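Local coordinates for protein UTP--glucose-1-phosphate uridylyltransferase (Acinetobacter baumannii, PDB 6IKX) that catalyses the transfer of a uridylyl group from UTP to alpha-D-glucose 1-phosphate, yielding UDP-glucose and diphosphate, at residues 13-18 against 129-134; 254-259 against 265-270; 40-45 against 207-212. The protein carries 1 engineered substitution. One frame throughout, in Å; residues are numbered along the deposited sequence.

Interaction 1 (13-18 against 129-134). With SO4 (sulfate ion), chain F.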
loop_
_atom_site.group_PDB
_atom_site.type_symbol
_atom_site.label_atom_id
_atom_site.label_comp_id
_atom_site.label_asym_id
_atom_site.label_seq_id
_atom_site.Cartn_x
_atom_site.Cartn_y
_atom_site.Cartn_z
ATOM N N GLY A 13 11.807 -7.980 9.768
ATOM C CA GLY A 13 11.679 -7.684 11.202
ATOM C C GLY A 13 11.236 -8.906 11.984
ATOM O O GLY A 13 10.163 -8.805 12.618
ATOM N N THR A 14 11.971 -10.020 11.880
ATOM C CA THR A 14 11.639 -11.260 12.592
ATOM C C THR A 14 11.868 -11.084 14.058
ATOM O O THR A 14 11.149 -11.600 14.870
ATOM C CB THR A 14 12.306 -12.516 12.039
ATOM O OG1 THR A 14 13.700 -12.308 11.900
ATOM C CG2 THR A 14 11.718 -12.845 10.712
ATOM N N ARG A 15 12.900 -10.341 14.382
ATOM C CA ARG A 15 13.099 -9.874 15.732
ATOM C C ARG A 15 12.070 -8.691 15.877
ATOM O O ARG A 15 11.752 -8.004 14.885
ATOM C CB ARG A 15 14.549 -9.444 15.937
ATOM C CG ARG A 15 15.520 -9.932 14.855
ATOM C CD ARG A 15 16.975 -9.895 15.283
ATOM N NE ARG A 15 17.641 -8.642 14.939
ATOM C CZ ARG A 15 18.312 -7.897 15.807
ATOM N NH1 ARG A 15 18.883 -6.769 15.428
ATOM N NH2 ARG A 15 18.406 -8.283 17.061
ATOM N N PHE A 16 11.548 -8.475 17.088
ATOM C CA PHE A 16 10.494 -7.470 17.420
ATOM C C PHE A 16 9.280 -7.848 16.599
ATOM O O PHE A 16 8.695 -7.027 15.962
ATOM C CB PHE A 16 10.930 -6.004 17.174
ATOM C CG PHE A 16 10.404 -5.023 18.144
ATOM C CD1 PHE A 16 9.455 -5.366 19.058
ATOM C CD2 PHE A 16 10.875 -3.741 18.125
ATOM C CE1 PHE A 16 8.986 -4.445 19.946
ATOM C CE2 PHE A 16 10.409 -2.815 19.005
ATOM C CZ PHE A 16 9.463 -3.170 19.919
ATOM N N LEU A 17 8.858 -9.095 16.708
ATOM C CA LEU A 17 7.844 -9.590 15.804
ATOM C C LEU A 17 6.402 -9.254 15.768
ATOM O O LEU A 17 5.908 -9.106 14.658
ATOM C CB LEU A 17 7.987 -11.045 15.477
ATOM C CG LEU A 17 7.434 -11.256 14.080
ATOM C CD1 LEU A 17 7.841 -10.172 13.120
ATOM C CD2 LEU A 17 7.925 -12.562 13.546
ATOM N N PRO A 18 5.690 -9.192 16.876
ATOM C CA PRO A 18 4.282 -8.813 16.748
ATOM C C PRO A 18 4.255 -7.371 16.174
ATOM O O PRO A 18 3.607 -7.133 15.194
ATOM C CB PRO A 18 3.713 -8.962 18.152
ATOM C CG PRO A 18 4.827 -9.339 19.014
ATOM C CD PRO A 18 6.070 -9.577 18.230
ATOM N N LEU A 129 23.161 0.945 9.810
ATOM C CA LEU A 129 22.152 -0.098 10.144
ATOM C C LEU A 129 21.141 0.565 11.081
ATOM O O LEU A 129 21.450 0.933 12.204
ATOM C CB LEU A 129 22.806 -1.314 10.800
ATOM C CG LEU A 129 23.820 -2.110 9.973
ATOM C CD1 LEU A 129 23.764 -3.577 10.359
ATOM C CD2 LEU A 129 23.612 -1.982 8.478
ATOM N N PRO A 130 19.890 0.727 10.629
ATOM C CA PRO A 130 18.883 1.496 11.364
ATOM C C PRO A 130 18.178 0.805 12.548
ATOM O O PRO A 130 17.476 1.455 13.254
ATOM C CB PRO A 130 17.855 1.741 10.264
ATOM C CG PRO A 130 17.903 0.429 9.492
ATOM C CD PRO A 130 19.382 0.125 9.392
ATOM N N ASP A 131 18.414 -0.478 12.784
ATOM C CA ASP A 131 17.927 -1.158 14.014
ATOM C C ASP A 131 18.783 -0.679 15.196
ATOM O O ASP A 131 18.349 -0.847 16.325
ATOM C CB ASP A 131 17.832 -2.674 13.801
ATOM C CG ASP A 131 18.908 -3.260 12.890
ATOM O OD1 ASP A 131 19.187 -2.657 11.797
ATOM O OD2 ASP A 131 19.469 -4.313 13.271
ATOM N N VAL A 132 19.924 -0.025 14.950
ATOM C CA VAL A 132 20.779 0.556 16.028
ATOM C C VAL A 132 20.668 2.080 16.030
ATOM O O VAL A 132 20.964 2.681 14.984
ATOM C CB VAL A 132 22.245 0.112 15.907
ATOM C CG1 VAL A 132 23.034 0.453 17.176
ATOM C CG2 VAL A 132 22.317 -1.376 15.596
ATOM N N LEU A 133 20.238 2.640 17.172
ATOM C CA LEU A 133 20.227 4.082 17.502
ATOM C C LEU A 133 21.524 4.396 18.229
ATOM O O LEU A 133 21.916 3.543 19.003
ATOM C CB LEU A 133 19.036 4.370 18.416
ATOM C CG LEU A 133 17.649 4.137 17.810
ATOM C CD1 LEU A 133 16.629 4.998 18.513
ATOM C CD2 LEU A 133 17.613 4.415 16.313
ATOM N N VAL A 134 22.194 5.506 17.905
ATOM C CA VAL A 134 23.338 6.052 18.695
ATOM C C VAL A 134 22.906 7.389 19.297
ATOM O O VAL A 134 22.416 8.204 18.558
ATOM C CB VAL A 134 24.625 6.185 17.863
ATOM C CG2 VAL A 134 24.788 4.961 16.992
HETATM S S SO4 F . 14.914 -9.024 10.309
HETATM O O1 SO4 F . 16.329 -8.792 10.070
HETATM O O2 SO4 F . 14.131 -8.062 9.574
HETATM O O3 SO4 F . 14.621 -8.903 11.732
HETATM O O4 SO4 F . 14.572 -10.342 9.833
#

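Interaction 2 (254-259 against 265-270)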
loop_
_atom_site.group_PDB
_atom_site.type_symbol
_atom_site.label_atom_id
_atom_site.label_comp_id
_atom_site.label_asym_id
_atom_site.label_seq_id
_atom_site.Cartn_x
_atom_site.Cartn_y
_atom_site.Cartn_z
ATOM N N GLN A 254 26.502 6.260 22.883
ATOM C CA GLN A 254 25.796 5.073 23.444
ATOM C C GLN A 254 24.879 4.468 22.369
ATOM O O GLN A 254 24.225 5.256 21.651
ATOM C CB GLN A 254 25.004 5.506 24.677
ATOM C CG GLN A 254 24.593 4.340 25.562
ATOM C CD GLN A 254 23.830 4.728 26.810
ATOM O OE1 GLN A 254 23.627 3.899 27.702
ATOM N NE2 GLN A 254 23.386 5.978 26.879
ATOM N N THR A 255 24.809 3.138 22.248
ATOM C CA THR A 255 23.964 2.441 21.232
ATOM C C THR A 255 22.717 1.862 21.896
ATOM O O THR A 255 22.742 1.674 23.118
ATOM C CB THR A 255 24.749 1.373 20.468
ATOM O OG1 THR A 255 24.880 0.206 21.281
ATOM C CG2 THR A 255 26.121 1.869 20.071
ATOM N N PHE A 256 21.660 1.634 21.110
ATOM C CA PHE A 256 20.426 0.929 21.534
ATOM C C PHE A 256 19.992 0.035 20.397
ATOM O O PHE A 256 19.819 0.535 19.268
ATOM C CB PHE A 256 19.295 1.891 21.877
ATOM C CG PHE A 256 19.661 2.930 22.902
ATOM C CD1 PHE A 256 20.295 4.098 22.528
ATOM C CD2 PHE A 256 19.386 2.731 24.242
ATOM C CE1 PHE A 256 20.650 5.043 23.479
ATOM C CE2 PHE A 256 19.724 3.679 25.191
ATOM C CZ PHE A 256 20.378 4.827 24.808
ATOM N N ASP A 257 19.888 -1.259 20.685
ATOM C CA ASP A 257 19.499 -2.261 19.670
ATOM C C ASP A 257 17.976 -2.389 19.740
ATOM O O ASP A 257 17.513 -3.064 20.677
ATOM C CB ASP A 257 20.260 -3.573 19.869
ATOM C CG ASP A 257 19.826 -4.632 18.872
ATOM O OD1 ASP A 257 19.515 -4.268 17.728
ATOM O OD2 ASP A 257 19.755 -5.800 19.258
ATOM N N CYS A 258 17.256 -1.729 18.814
ATOM C CA CYS A 258 15.773 -1.715 18.725
ATOM C C CYS A 258 15.277 -3.007 18.079
ATOM O O CYS A 258 14.207 -3.492 18.489
ATOM C CB CYS A 258 15.279 -0.470 18.012
ATOM S SG CYS A 258 15.733 0.995 18.970
ATOM N N GLY A 259 16.065 -3.594 17.182
ATOM C CA GLY A 259 15.800 -4.939 16.642
ATOM C C GLY A 259 15.456 -5.942 17.734
ATOM O O GLY A 259 14.884 -6.989 17.384
ATOM N N LEU A 265 12.786 -1.096 24.509
ATOM C CA LEU A 265 12.301 -0.541 25.811
ATOM C C LEU A 265 13.403 0.346 26.413
ATOM O O LEU A 265 13.096 1.294 27.124
ATOM C CB LEU A 265 11.918 -1.667 26.791
ATOM C CG LEU A 265 10.808 -2.644 26.388
ATOM C CD1 LEU A 265 9.561 -1.890 25.984
ATOM N N LYS A 266 14.668 0.029 26.187
ATOM C CA LYS A 266 15.772 0.806 26.816
ATOM C C LYS A 266 15.880 2.184 26.113
ATOM O O LYS A 266 15.996 3.199 26.793
ATOM C CB LYS A 266 17.053 -0.038 26.769
ATOM C CG LYS A 266 18.241 0.469 27.591
ATOM C CD LYS A 266 19.571 0.055 26.949
ATOM C CE LYS A 266 20.794 0.127 27.841
ATOM N NZ LYS A 266 20.718 1.326 28.696
ATOM N N ALA A 267 15.812 2.233 24.787
ATOM C CA ALA A 267 15.782 3.483 23.987
ATOM C C ALA A 267 14.557 4.308 24.410
ATOM O O ALA A 267 14.705 5.501 24.756
ATOM C CB ALA A 267 15.782 3.176 22.499
ATOM N N VAL A 268 13.379 3.694 24.492
ATOM C CA VAL A 268 12.166 4.483 24.832
ATOM C C VAL A 268 12.431 5.188 26.158
ATOM O O VAL A 268 12.047 6.329 26.289
ATOM C CB VAL A 268 10.901 3.618 24.893
ATOM C CG1 VAL A 268 9.719 4.424 25.426
ATOM C CG2 VAL A 268 10.589 3.005 23.534
ATOM N N LEU A 269 13.058 4.516 27.116
ATOM C CA LEU A 269 13.282 5.091 28.467
ATOM C C LEU A 269 14.310 6.225 28.410
ATOM O O LEU A 269 14.105 7.262 29.093
ATOM C CB LEU A 269 13.752 3.963 29.383
ATOM C CG LEU A 269 12.635 3.044 29.871
ATOM C CD1 LEU A 269 13.233 1.776 30.413
ATOM C CD2 LEU A 269 11.793 3.739 30.936
ATOM N N HIS A 270 15.409 6.016 27.689
ATOM C CA HIS A 270 16.542 6.986 27.611
ATOM C C HIS A 270 16.158 8.173 26.734
ATOM O O HIS A 270 16.352 9.280 27.184
ATOM C CB HIS A 270 17.840 6.304 27.129
ATOM C CG HIS A 270 18.540 5.605 28.241
ATOM N ND1 HIS A 270 19.768 6.039 28.726
ATOM C CD2 HIS A 270 18.140 4.580 29.027
ATOM C CE1 HIS A 270 20.110 5.282 29.742
ATOM N NE2 HIS A 270 19.126 4.380 29.945
#

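Interaction 3 (40-45 against 207-212)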
loop_
_atom_site.group_PDB
_atom_site.type_symbol
_atom_site.label_atom_id
_atom_site.label_comp_id
_atom_site.label_asym_id
_atom_site.label_seq_id
_atom_site.Cartn_x
_atom_site.Cartn_y
_atom_site.Cartn_z
ATOM N N VAL A 40 18.257 8.843 10.511
ATOM C CA VAL A 40 18.352 9.827 9.407
ATOM C C VAL A 40 18.841 11.139 10.025
ATOM O O VAL A 40 19.796 11.694 9.448
ATOM C CB VAL A 40 17.061 9.969 8.594
ATOM C CG1 VAL A 40 17.131 11.206 7.709
ATOM C CG2 VAL A 40 16.788 8.715 7.747
ATOM N N ARG A 41 18.339 11.522 11.219
ATOM C CA ARG A 41 18.804 12.764 11.906
ATOM C C ARG A 41 20.328 12.640 12.131
ATOM O O ARG A 41 21.056 13.574 11.769
ATOM C CB ARG A 41 17.950 13.075 13.147
ATOM C CG ARG A 41 18.176 14.458 13.759
ATOM C CD ARG A 41 17.502 14.757 15.100
ATOM N NE ARG A 41 16.040 14.567 15.148
ATOM C CZ ARG A 41 15.361 13.776 16.015
ATOM N NH1 ARG A 41 15.981 13.064 16.939
ATOM N NH2 ARG A 41 14.044 13.704 15.973
ATOM N N GLU A 42 20.812 11.508 12.649
ATOM C CA GLU A 42 22.257 11.247 12.924
ATOM C C GLU A 42 23.085 11.452 11.637
ATOM O O GLU A 42 24.130 12.111 11.702
ATOM C CB GLU A 42 22.386 9.848 13.552
ATOM C CG GLU A 42 23.812 9.304 13.738
ATOM C CD GLU A 42 23.880 7.807 14.079
ATOM O OE1 GLU A 42 25.015 7.242 14.179
ATOM O OE2 GLU A 42 22.797 7.184 14.275
ATOM N N ALA A 43 22.645 10.896 10.510
ATOM C CA ALA A 43 23.332 10.971 9.198
ATOM C C ALA A 43 23.483 12.431 8.747
ATOM O O ALA A 43 24.608 12.878 8.355
ATOM C CB ALA A 43 22.540 10.202 8.177
ATOM N N VAL A 44 22.355 13.131 8.740
ATOM C CA VAL A 44 22.199 14.513 8.215
ATOM C C VAL A 44 23.098 15.440 9.040
ATOM O O VAL A 44 23.768 16.305 8.436
ATOM C CB VAL A 44 20.711 14.907 8.233
ATOM C CG1 VAL A 44 20.527 16.418 8.239
ATOM C CG2 VAL A 44 19.965 14.292 7.045
ATOM N N GLU A 45 23.182 15.195 10.344
ATOM C CA GLU A 45 24.001 15.983 11.303
ATOM C C GLU A 45 25.483 15.567 11.289
ATOM O O GLU A 45 26.237 16.125 12.101
ATOM C CB GLU A 45 23.414 15.863 12.712
ATOM C CG GLU A 45 22.426 16.974 13.016
ATOM C CD GLU A 45 21.436 16.629 14.099
ATOM O OE1 GLU A 45 21.844 15.903 15.002
ATOM O OE2 GLU A 45 20.269 17.070 14.019
ATOM N N VAL A 207 29.201 -2.074 15.735
ATOM C CA VAL A 207 27.908 -1.435 16.108
ATOM C C VAL A 207 26.955 -1.381 14.899
ATOM O O VAL A 207 25.744 -1.406 15.130
ATOM C CB VAL A 207 28.198 -0.068 16.718
ATOM C CG1 VAL A 207 26.945 0.773 16.816
ATOM C CG2 VAL A 207 28.868 -0.229 18.073
ATOM N N GLY A 208 27.450 -1.347 13.658
ATOM C CA GLY A 208 26.597 -1.135 12.471
ATOM C C GLY A 208 26.657 0.299 11.944
ATOM O O GLY A 208 25.597 0.825 11.451
ATOM N N ARG A 209 27.847 0.910 12.026
ATOM C CA ARG A 209 28.214 2.175 11.347
ATOM C C ARG A 209 29.534 1.958 10.600
ATOM O O ARG A 209 30.497 1.460 11.176
ATOM C CB ARG A 209 28.292 3.336 12.349
ATOM C CG ARG A 209 27.000 3.604 13.117
ATOM C CD ARG A 209 25.893 4.195 12.251
ATOM N NE ARG A 209 24.728 4.618 13.036
ATOM C CZ ARG A 209 23.609 3.904 13.232
ATOM N NH1 ARG A 209 23.456 2.693 12.729
ATOM N NH2 ARG A 209 22.632 4.419 13.934
ATOM N N TYR A 210 29.558 2.310 9.327
ATOM C CA TYR A 210 30.713 2.098 8.434
ATOM C C TYR A 210 30.889 3.344 7.561
ATOM O O TYR A 210 29.909 4.012 7.195
ATOM C CB TYR A 210 30.538 0.849 7.565
ATOM C CG TYR A 210 30.152 -0.417 8.293
ATOM C CD1 TYR A 210 28.871 -0.600 8.816
ATOM C CD2 TYR A 210 31.054 -1.450 8.439
ATOM C CE1 TYR A 210 28.518 -1.766 9.482
ATOM C CE2 TYR A 210 30.704 -2.632 9.074
ATOM C CZ TYR A 210 29.432 -2.795 9.590
ATOM O OH TYR A 210 29.108 -3.962 10.197
ATOM N N VAL A 211 32.143 3.651 7.257
ATOM C CA VAL A 211 32.530 4.491 6.091
ATOM C C VAL A 211 33.478 3.634 5.272
ATOM O O VAL A 211 34.401 3.113 5.861
ATOM C CB VAL A 211 33.171 5.800 6.555
ATOM C CG1 VAL A 211 33.370 6.747 5.387
ATOM C CG2 VAL A 211 32.361 6.424 7.671
ATOM N N LEU A 212 33.167 3.437 3.997
ATOM C CA LEU A 212 33.802 2.463 3.080
ATOM C C LEU A 212 34.081 3.185 1.775
ATOM O O LEU A 212 33.386 4.131 1.413
ATOM C CB LEU A 212 32.859 1.289 2.793
ATOM C CG LEU A 212 32.232 0.587 3.990
ATOM C CD1 LEU A 212 31.126 -0.342 3.519
ATOM C CD2 LEU A 212 33.257 -0.194 4.789
#

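Interaction 1 (13-18 against 129-134)
Arg15 reaches out from its loop to the carboxylate of Asp131, and the two side chains cross at about a right angle. NH1 of Arg15 lies 3.3 Å from OD2 of Asp131, close enough for a salt bridge. The hydrogen bond within it is weak, because the N-H points well off the oxygen (133°). OD2 sits at the edge of the guanidinium, in its plane, but the carboxylate plane is turned 78° from the guanidinium plane. One nitrogen meets one oxygen, and the pairing is not the flat two-bond one. The arginine chain is bent at chi3 (-92°), which swings the guanidinium round to the aspartate. Asp131 occupies the third position of a type I beta turn from Leu129 to Val132, closed by the bond from Val132 N to Leu129 O of 3.3 Å.

Gly13, Thr14 and Arg15 end the Gly-x-Gly-Thr-Arg signature of nucleotidyltransferases of this family, in the loop that follows strand 4-8. All three contact UTP in other crystals of this protein, and Asp131 contacts both UTP and UDP-glucose, so the ion pair joins two parts of the substrate-binding site. Here a sulfate, probably from the crystallisation liquor, rests on the loop, consistent with a site suited to phosphate. Thr14 OG1 donates to sulfate O4 over 3.0 Å, while Thr14 N makes a weak bond of 2.9 Å to sulfate O3. The aliphatic part of the arginine borders the anion as well, with Arg15 CG 3.4 Å from sulfate O3. NH1 of Arg15 also has a long, weak ion pair with Asp257 OD1. Leu76 of the second subunit packs on Thr14 and Leu17.

Interaction 2 (254-259 against 265-270)
The helical bond from His270 N to Lys266 O, 3.0 Å long, holds two residues one turn apart, and the side chains of both reach the ring of Phe256. That phenyl ring is the main body in the contact, which contains no hydrogen bond between strand and helix. Its CG lies anti to the carbonyl carbon (chi1 -54°), and the ring projects over the helix, with CD2 of Phe256 3.6 Å from Ala267 N. On the backbone side, CB of Phe256 and CB of Ala267 meet at 3.8 Å. The far end of the ring reaches the next turn, where CZ of Phe256 is 3.7 Å from His270 CB. The imidazole is inclined to the phenyl, its plane at 52° and the centroids 5.5 Å apart, an oblique pairing that is neither a stack nor a T-shape. The aliphatic chain of Lys266 completes the grip: its CD lies 3.8 Å from Phe256 CD2. Beyond Phe256, Cys258 SG touches Ala267 CB at 4.1 Å; before it, Gln254 sets its amide at about a right angle to the imidazole plane.

Tyr271 also meets the phenylalanine ring, and Phe282 and Leu285 of the second subunit pack against Leu265, Lys266 and Leu269. The axes of strand 254-257 and of the helical segment 265-270 come within 7.9 Å of each other, their directions at 132°. Strand 254-257 runs through a short connection into helix 261-273, which covers one side of the two-stranded antiparallel sheet of 132-135 and 254-257, within a nucleotidyltransferase domain of the GT-A clan.

Interaction 3 (40-45 against 207-212)
Glu42 brings its carboxylate to the NE-NH2 edge of the Arg209 guanidinium, the two side chains arriving from opposite directions. The grip is side-on and uses two nitrogens, each bonded to a different oxygen. Arg209 NE donates to Glu42 OE1 over 2.9 Å in a nearly straight bond (174°), and Arg209 NH2 donates to Glu42 OE2 over 2.8 Å. The flat groups are not coplanar, their planes lying 43° apart. OE1 remains in the guanidinium plane while the arginine approaches that oxygen from above the carboxylate plane; OE2 is met on its syn side, tilted somewhat out of the carboxylate plane. Glu42 extends beyond CG, whereas the arginine chain bends at chi2 (-70°), which turns its head back toward its own backbone. There NH1 of Arg209 bonds to Gly208 O at 3.1 Å.

Further acceptors hold the other N-H groups: Val132 O takes a bond from NH2 and Leu129 O one from NH1. The guanidinium thus ties together a helix, a strand and the turn that carries Asp131. Both charged residues are buried, and their mutual neutralisation probably keeps each ionised. The pair lies between helix 35-44 and strand 209-212, with Leu128 of strand 125-128 touching both side chains, and Met146 of helix 142-153 and Met159 of strand 156-162 packing on the arginine.

In the fold
The turn around Asp131 links interaction 1 to both others. Interactions 1 and 2, with centres about 10 Å apart, share the two-stranded sheet: Leu133 O lies 2.9 Å from Phe256 N, and Asp131 O 2.9 Å from Cys258 N, both probable hydrogen bonds. Interaction 3, centred about 16 Å from interaction 1, reaches this turn, with Val132 O 2.6 Å from Arg209 NH2 and Leu129 O 2.7 Å from Arg209 NH1. Interactions 2 and 3, centres about 17 Å apart, touch away from it: Thr255 CG2 lies 3.5 Å from Val207 CG1. Only interaction 1 contains nucleotide-binding residues; the side chains of Arg209 and Cys258 come within about 7 Å and 5 Å of that of Asp131.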